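Local coordinates for bradyzoite pseudokinase 1 (Toxoplasma gondii, PDB 6M7Z), which is a pseudokinase of a divergent, kinase-like type without the glycine-rich loop and is probably linked to the membrane ultrastructure of the parasitophorous vacuole, at residues A[33-38]-A[121-126]; A[49-54]-A[77-82]; A[148-153]-A[294-299]. One frame throughout, in Å; residues are numbered along the deposited sequence.

Interaction 1 (A[33-38]-A[121-126]); sequences PILKRL and LTYIFH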
# COMPACT_ATOMS: atom_id res chain seq x y z
N PRO A 33 9.72 -15.84 -16.00
CA PRO A 33 11.07 -15.42 -15.65
C PRO A 33 11.30 -15.00 -14.18
O PRO A 33 12.44 -14.76 -13.83
CB PRO A 33 11.32 -14.20 -16.55
CG PRO A 33 9.94 -13.63 -16.81
CD PRO A 33 8.99 -14.82 -16.78
N ILE A 34 10.26 -15.04 -13.33
CA ILE A 34 10.39 -14.63 -11.95
C ILE A 34 11.34 -15.59 -11.20
O ILE A 34 12.25 -15.12 -10.53
CB ILE A 34 9.02 -14.51 -11.27
CG1 ILE A 34 8.23 -13.34 -11.86
CG2 ILE A 34 9.18 -14.40 -9.76
CD1 ILE A 34 6.77 -13.24 -11.41
N LEU A 35 11.13 -16.91 -11.31
CA LEU A 35 12.02 -17.90 -10.69
C LEU A 35 13.46 -17.70 -11.17
O LEU A 35 14.39 -17.77 -10.37
CB LEU A 35 11.56 -19.32 -11.02
CG LEU A 35 10.77 -20.09 -9.96
CD1 LEU A 35 10.66 -21.55 -10.37
CD2 LEU A 35 11.41 -20.00 -8.59
N LYS A 36 13.64 -17.49 -12.47
CA LYS A 36 14.98 -17.33 -13.00
C LYS A 36 15.66 -16.14 -12.33
O LYS A 36 16.83 -16.23 -11.95
CB LYS A 36 15.01 -17.15 -14.52
CG LYS A 36 16.42 -17.32 -15.08
CD LYS A 36 16.62 -17.10 -16.54
CE LYS A 36 18.08 -17.32 -16.90
NZ LYS A 36 18.34 -17.09 -18.34
N ARG A 37 14.93 -15.03 -12.18
CA ARG A 37 15.50 -13.84 -11.57
C ARG A 37 15.87 -14.15 -10.11
O ARG A 37 16.93 -13.75 -9.66
CB ARG A 37 14.55 -12.64 -11.75
CG ARG A 37 14.96 -11.38 -11.00
CD ARG A 37 15.72 -10.28 -11.73
NE ARG A 37 15.98 -9.22 -10.77
CZ ARG A 37 15.08 -8.30 -10.38
NH1 ARG A 37 13.99 -8.10 -11.11
NH2 ARG A 37 15.27 -7.61 -9.27
N LEU A 38 15.03 -14.91 -9.41
CA LEU A 38 15.30 -15.23 -8.00
C LEU A 38 16.54 -16.12 -7.87
O LEU A 38 17.29 -15.97 -6.93
CB LEU A 38 14.07 -15.91 -7.39
CG LEU A 38 12.87 -14.97 -7.14
CD1 LEU A 38 11.68 -15.74 -6.60
CD2 LEU A 38 13.21 -13.83 -6.20
N LEU A 121 6.46 -21.04 -3.57
CA LEU A 121 6.23 -19.62 -3.41
C LEU A 121 4.74 -19.31 -3.52
O LEU A 121 4.05 -19.96 -4.27
CB LEU A 121 6.98 -18.86 -4.52
CG LEU A 121 8.49 -19.05 -4.56
CD1 LEU A 121 9.07 -18.42 -5.81
CD2 LEU A 121 9.16 -18.48 -3.31
N THR A 122 4.28 -18.28 -2.81
CA THR A 122 3.02 -17.61 -3.15
C THR A 122 3.33 -16.29 -3.87
O THR A 122 4.42 -15.71 -3.65
CB THR A 122 2.17 -17.34 -1.90
OG1 THR A 122 2.89 -16.45 -1.02
CG2 THR A 122 1.81 -18.61 -1.17
N TYR A 123 2.40 -15.84 -4.71
CA TYR A 123 2.56 -14.66 -5.55
C TYR A 123 1.34 -13.74 -5.40
O TYR A 123 0.20 -14.21 -5.34
CB TYR A 123 2.66 -15.02 -7.03
CG TYR A 123 3.78 -15.93 -7.44
CD1 TYR A 123 3.75 -17.29 -7.15
CD2 TYR A 123 4.83 -15.46 -8.18
CE1 TYR A 123 4.77 -18.14 -7.55
CE2 TYR A 123 5.87 -16.29 -8.59
CZ TYR A 123 5.82 -17.64 -8.29
OH TYR A 123 6.83 -18.47 -8.69
N ILE A 124 1.58 -12.43 -5.33
CA ILE A 124 0.58 -11.41 -5.51
C ILE A 124 1.08 -10.46 -6.59
O ILE A 124 2.17 -9.92 -6.47
CB ILE A 124 0.29 -10.62 -4.21
CG1 ILE A 124 -0.16 -11.52 -3.07
CG2 ILE A 124 -0.73 -9.50 -4.48
CD1 ILE A 124 -0.50 -10.74 -1.82
N PHE A 125 0.26 -10.24 -7.61
CA PHE A 125 0.60 -9.31 -8.66
C PHE A 125 -0.06 -7.96 -8.36
O PHE A 125 -1.18 -7.89 -7.84
CB PHE A 125 0.25 -9.93 -10.01
CG PHE A 125 1.14 -11.08 -10.41
CD1 PHE A 125 0.87 -12.37 -10.00
CD2 PHE A 125 2.29 -10.86 -11.16
CE1 PHE A 125 1.72 -13.42 -10.33
CE2 PHE A 125 3.14 -11.91 -11.49
CZ PHE A 125 2.85 -13.19 -11.08
N HIS A 126 0.67 -6.89 -8.64
CA HIS A 126 0.22 -5.52 -8.50
C HIS A 126 0.52 -4.76 -9.78
O HIS A 126 1.43 -5.13 -10.51
CB HIS A 126 0.93 -4.81 -7.34
CG HIS A 126 0.64 -5.38 -6.00
ND1 HIS A 126 -0.62 -5.36 -5.46
CD2 HIS A 126 1.45 -5.97 -5.10
CE1 HIS A 126 -0.58 -5.93 -4.26
NE2 HIS A 126 0.68 -6.33 -4.03

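Interaction 2 (A[49-54]-A[77-82]); sequences STTVNV and SAKVRL. With EDO (1,2-ethanediol), chain H.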
# COMPACT_ATOMS: atom_id res chain seq x y z
N SER A 49 8.54 -10.36 2.30
CA SER A 49 8.33 -10.65 0.89
C SER A 49 9.44 -10.01 0.04
O SER A 49 10.13 -9.08 0.46
CB SER A 49 6.97 -10.18 0.44
OG SER A 49 6.85 -8.77 0.50
N THR A 50 9.58 -10.52 -1.18
CA THR A 50 10.49 -10.02 -2.17
C THR A 50 9.65 -9.54 -3.36
O THR A 50 8.65 -10.15 -3.72
CB THR A 50 11.45 -11.14 -2.55
OG1 THR A 50 12.00 -11.55 -1.29
CG2 THR A 50 12.48 -10.75 -3.60
N THR A 51 10.06 -8.40 -3.92
CA THR A 51 9.36 -7.78 -5.03
C THR A 51 10.20 -7.99 -6.28
O THR A 51 11.41 -7.74 -6.26
CB THR A 51 9.10 -6.30 -4.76
OG1 THR A 51 8.17 -6.24 -3.69
CG2 THR A 51 8.54 -5.55 -5.96
N VAL A 52 9.54 -8.44 -7.36
CA VAL A 52 10.16 -8.52 -8.66
C VAL A 52 9.35 -7.67 -9.63
O VAL A 52 8.16 -7.93 -9.81
CB VAL A 52 10.24 -9.98 -9.15
CG1 VAL A 52 10.93 -10.05 -10.49
CG2 VAL A 52 10.93 -10.88 -8.15
N ASN A 53 9.99 -6.70 -10.30
CA ASN A 53 9.28 -5.91 -11.32
C ASN A 53 9.31 -6.65 -12.64
O ASN A 53 10.33 -7.21 -13.00
CB ASN A 53 9.89 -4.53 -11.52
CG ASN A 53 9.83 -3.68 -10.28
OD1 ASN A 53 9.04 -3.92 -9.36
ND2 ASN A 53 10.68 -2.68 -10.23
N VAL A 54 8.17 -6.65 -13.36
CA VAL A 54 8.11 -7.15 -14.72
C VAL A 54 7.60 -6.01 -15.61
O VAL A 54 6.39 -5.83 -15.78
CB VAL A 54 7.25 -8.41 -14.83
CG1 VAL A 54 7.31 -9.02 -16.22
CG2 VAL A 54 7.63 -9.44 -13.77
N SER A 77 4.21 -5.81 -11.02
CA SER A 77 5.16 -6.28 -10.02
C SER A 77 4.58 -7.49 -9.28
O SER A 77 3.38 -7.63 -9.13
CB SER A 77 5.54 -5.18 -9.08
OG SER A 77 4.39 -4.67 -8.44
N ALA A 78 5.47 -8.38 -8.87
CA ALA A 78 5.11 -9.59 -8.16
C ALA A 78 5.72 -9.53 -6.75
O ALA A 78 6.89 -9.25 -6.57
CB ALA A 78 5.60 -10.79 -8.92
N LYS A 79 4.87 -9.76 -5.76
CA LYS A 79 5.27 -9.94 -4.38
C LYS A 79 5.32 -11.44 -4.11
O LYS A 79 4.30 -12.13 -4.20
CB LYS A 79 4.24 -9.22 -3.50
CG LYS A 79 4.78 -8.69 -2.20
CD LYS A 79 3.75 -7.92 -1.36
CE LYS A 79 3.31 -6.59 -1.93
NZ LYS A 79 1.97 -6.19 -1.43
N VAL A 80 6.50 -11.96 -3.79
CA VAL A 80 6.68 -13.40 -3.62
C VAL A 80 7.11 -13.69 -2.18
O VAL A 80 7.87 -12.92 -1.58
CB VAL A 80 7.69 -13.97 -4.63
CG1 VAL A 80 7.31 -13.55 -6.03
CG2 VAL A 80 9.10 -13.56 -4.36
N ARG A 81 6.61 -14.79 -1.63
CA ARG A 81 6.97 -15.26 -0.30
C ARG A 81 7.21 -16.78 -0.37
O ARG A 81 6.48 -17.52 -1.05
CB ARG A 81 5.87 -15.01 0.74
CG ARG A 81 5.77 -13.59 1.28
CD ARG A 81 4.81 -13.44 2.43
NE ARG A 81 5.14 -12.38 3.39
CZ ARG A 81 4.67 -11.14 3.35
NH1 ARG A 81 4.03 -10.71 2.27
NH2 ARG A 81 4.80 -10.34 4.40
N LEU A 82 8.23 -17.23 0.37
CA LEU A 82 8.54 -18.63 0.50
C LEU A 82 7.46 -19.29 1.37
O LEU A 82 7.16 -18.80 2.46
CB LEU A 82 9.92 -18.75 1.15
CG LEU A 82 10.62 -20.10 0.98
CD1 LEU A 82 10.97 -20.36 -0.48
CD2 LEU A 82 11.86 -20.18 1.87
C1 EDO H . 2.67 -13.30 -0.72
O1 EDO H . 3.11 -13.42 -2.09
C2 EDO H . 2.86 -11.85 -0.27
O2 EDO H . 2.42 -11.62 1.08

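Interaction 3 (A[148-153]-A[294-299]); sequences VLAANM and PLFEGL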
# COMPACT_ATOMS: atom_id res chain seq x y z
N VAL A 148 -2.86 18.20 -0.58
CA VAL A 148 -3.66 17.16 -1.23
C VAL A 148 -3.06 15.78 -0.92
O VAL A 148 -3.81 14.83 -0.73
CB VAL A 148 -3.78 17.41 -2.75
CG1 VAL A 148 -4.51 16.27 -3.46
CG2 VAL A 148 -4.49 18.74 -3.03
N LEU A 149 -1.73 15.70 -0.88
CA LEU A 149 -1.05 14.42 -0.59
C LEU A 149 -1.42 13.96 0.82
O LEU A 149 -1.79 12.81 1.03
CB LEU A 149 0.46 14.58 -0.73
CG LEU A 149 1.28 13.33 -0.41
CD1 LEU A 149 0.83 12.14 -1.23
CD2 LEU A 149 2.75 13.59 -0.68
N ALA A 150 -1.33 14.89 1.77
CA ALA A 150 -1.64 14.61 3.17
C ALA A 150 -3.10 14.15 3.30
O ALA A 150 -3.39 13.23 4.03
CB ALA A 150 -1.37 15.83 4.01
N ALA A 151 -4.00 14.80 2.55
CA ALA A 151 -5.42 14.49 2.61
C ALA A 151 -5.66 13.09 1.99
O ALA A 151 -6.44 12.31 2.52
CB ALA A 151 -6.22 15.56 1.91
N ASN A 152 -4.98 12.82 0.87
CA ASN A 152 -4.99 11.52 0.17
C ASN A 152 -4.57 10.41 1.16
O ASN A 152 -5.19 9.34 1.24
CB ASN A 152 -4.13 11.62 -1.10
CG ASN A 152 -4.32 10.49 -2.11
OD1 ASN A 152 -4.50 9.33 -1.73
ND2 ASN A 152 -4.24 10.81 -3.39
N MET A 153 -3.53 10.70 1.97
CA MET A 153 -2.97 9.73 2.88
C MET A 153 -3.94 9.43 4.04
O MET A 153 -4.17 8.25 4.36
CB MET A 153 -1.62 10.19 3.43
CG MET A 153 -0.47 9.99 2.45
SD MET A 153 0.96 11.07 2.73
CE MET A 153 1.60 10.36 4.25
N PRO A 294 -7.48 22.81 9.86
CA PRO A 294 -7.30 23.95 8.95
C PRO A 294 -6.61 23.65 7.61
O PRO A 294 -6.94 24.28 6.60
CB PRO A 294 -6.41 24.90 9.76
CG PRO A 294 -6.80 24.64 11.20
CD PRO A 294 -7.20 23.19 11.26
N LEU A 295 -5.67 22.70 7.60
CA LEU A 295 -4.88 22.38 6.41
C LEU A 295 -5.80 21.95 5.25
O LEU A 295 -5.48 22.21 4.11
CB LEU A 295 -3.88 21.27 6.75
CG LEU A 295 -3.13 20.66 5.57
CD1 LEU A 295 -2.31 21.73 4.84
CD2 LEU A 295 -2.24 19.52 6.04
N PHE A 296 -6.94 21.31 5.57
CA PHE A 296 -7.77 20.65 4.55
C PHE A 296 -9.04 21.45 4.19
O PHE A 296 -9.87 20.94 3.43
CB PHE A 296 -8.17 19.25 5.02
CG PHE A 296 -7.01 18.37 5.40
CD1 PHE A 296 -5.93 18.21 4.54
CD2 PHE A 296 -7.00 17.69 6.61
CE1 PHE A 296 -4.87 17.38 4.88
CE2 PHE A 296 -5.93 16.88 6.95
CZ PHE A 296 -4.88 16.72 6.08
N GLU A 297 -9.18 22.67 4.70
CA GLU A 297 -10.36 23.49 4.35
C GLU A 297 -10.32 23.85 2.86
O GLU A 297 -9.29 24.24 2.33
CB GLU A 297 -10.47 24.73 5.25
CG GLU A 297 -11.12 24.41 6.58
CD GLU A 297 -10.95 25.48 7.64
OE1 GLU A 297 -10.70 26.65 7.28
OE2 GLU A 297 -11.06 25.12 8.82
N GLY A 298 -11.48 23.70 2.21
CA GLY A 298 -11.65 23.93 0.79
C GLY A 298 -11.53 22.66 -0.04
O GLY A 298 -11.79 22.70 -1.24
N LEU A 299 -11.16 21.54 0.59
CA LEU A 299 -11.01 20.26 -0.10
C LEU A 299 -12.31 19.45 0.01
O LEU A 299 -12.91 19.37 1.08
CB LEU A 299 -9.86 19.46 0.51
CG LEU A 299 -8.45 19.86 0.08
CD1 LEU A 299 -7.42 19.01 0.79
CD2 LEU A 299 -8.30 19.75 -1.43

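Interaction 1 (A[33-38]-A[121-126])
Ile34 overlaps two aromatic rings of strand 121-127, one with each branch. Its CG2 lies at the edge of the Tyr123 ring, near the ring plane, 4.0 Å from Tyr123 CE2. The longer branch carries CD1 to Phe125, where it meets Phe125 CE2 at 3.9 Å. CG2 stands anti to the backbone N while CG1 lies beside that N (chi1 -68°), and this divergence lets a single beta-branched residue serve both rings. One turn further along helix 33-39, Leu38 CD1 and Leu121 CD1 meet tip to tip at 3.8 Å. Leu35 comes to the same Leu121 methyl at a slant, with Leu35 CD2 4.0 Å from Leu121 CD1. Leucine suits these places, since its forked end bridges the gap between two backbones whose segment axes approach no closer than 12.1 Å. Ile34 also rests on Ala78 and Leu38 on Thr50, so the helix covers one face of the N-lobe sheet of this kinase fold across three strands. The hydroxyl of Tyr123 is hydrogen-bonded to Glu29, outside the apolar cluster. With no hydrogen bond crossing between helix and strand, their cohesion rests on hydrophobic burial and shape, while the tyrosine's polar end is satisfied elsewhere.

Interaction 2 (A[49-54]-A[77-82])
Thr50 and Val80 exchange two nearly straight backbone hydrogen bonds, Thr50 N to Val80 O at 3.0 Å and Val80 N to Thr50 O at 2.8 Å. Val52 and Ala78 do likewise, with Val52 N to Ala78 O at 2.9 Å. Thr51 faces Lys79 as a non-hydrogen-bonded pair between them, and there a CA-H...O contact joins Thr51 CA to Ala78 O at 3.3 Å. On the face bearing Thr50, Val52, Ala78 and Val80, the threonine CB touches Val80 CG2 at 3.8 Å; beta-branched residues fit the extended backbone, and the small Ala78 lets Ile34 and Phe125 come close. Just before the strand, the less well-ordered Ser49 lays its OG against Lys79 CG at 3.4 Å, and Ser49 CB sits over one face of the Arg81 guanidinium.

Strand 50-54 is an outer strand of the antiparallel N-lobe sheet, and 76-82 lies next inward. Strand 76-82 probably corresponds to the kinase beta3 strand, and the salt bridge of Lys79 NZ with Glu94 of helix 88-101 is consistent with the lysine–glutamate pair of kinases. A bend at chi3 (-69°) turns the lysine chain, and His126 NE2 gives NZ a second partner. Arg81 NH2 forms a salt bridge with Asp189 OD2. An ethanediol molecule, probably from the crystallisation liquor, hydrogen-bonds through O1 to Lys79 O at 2.7 Å and also reaches Glu94.

Interaction 3 (A[148-153]-A[294-299])
Phe296 makes the aromatic part of the contact, meeting Ala150 and Ala151 on helix 146-161. Ala150 CB lies at the ring's edge, in its plane, 3.9 Å from Phe296 CE1. Ala151 CB is 3.7 Å from Phe296 CE1, and Ala151 N approaches that carbon obliquely at 3.6 Å. With CG beside the backbone N (chi1 -55°), the phenylalanine swings its ring from a short 3-10 turn onto the helix. Alanine suits both helical places, because its lone methyl lets a bulky ring come right up to the helix backbone.

The aliphatic contacts extend this patch on two sides. Leu299 CD1 rests on Ala151 CB at 3.8 Å, and Leu299 CD2 touches Val148 CG2 more loosely at 4.3 Å. Leu295 CD2 reaches Ala150 CB at 4.3 Å.

No hydrogen bond joins the two segments; the polar bonds nearby shape the loop or tie it to Gln147. Phe296 to Leu299 form a type II beta turn, closed by Leu299 N to Phe296 O at 3.2 Å, which brings Leu299 back beside the phenylalanine. Gly298 takes the positive phi of this turn (96°), where the absence of a CB avoids a clash with the preceding carbonyl. Gln147 NE2 hydrogen-bonds to Leu295 O, tying the loop to the start of the helix.

The Pro-Leu-Phe sequence resembles the His-Pro-x-Phe-like sequence often found near the end of kinase C-lobes. Leu295 and Phe296 also pack on helix 263-276, Ala150 on helix 230-248, and Ala151 on helix 301-306.

From the N terminus, helix 33-39 comes first and strand 50-54 follows it. Interaction 2 closes the loop from this strand to strand 76-82, and it is nested inside the longer loop that interaction 1 closes when the chain returns as strand 121-127. The two contacts touch, because strands 76-82 and 121-127 are neighbours in one sheet: interaction 2 pairs two of its strands, interaction 1 lays a helix on it. Interaction 3 opens only afterwards, at 148-153, and closes near the C terminus at 294-299, spanning the helical lobe. Its centre lies about 37 Å from that of interaction 1 and about 33 Å from that of interaction 2, across the chain's centre.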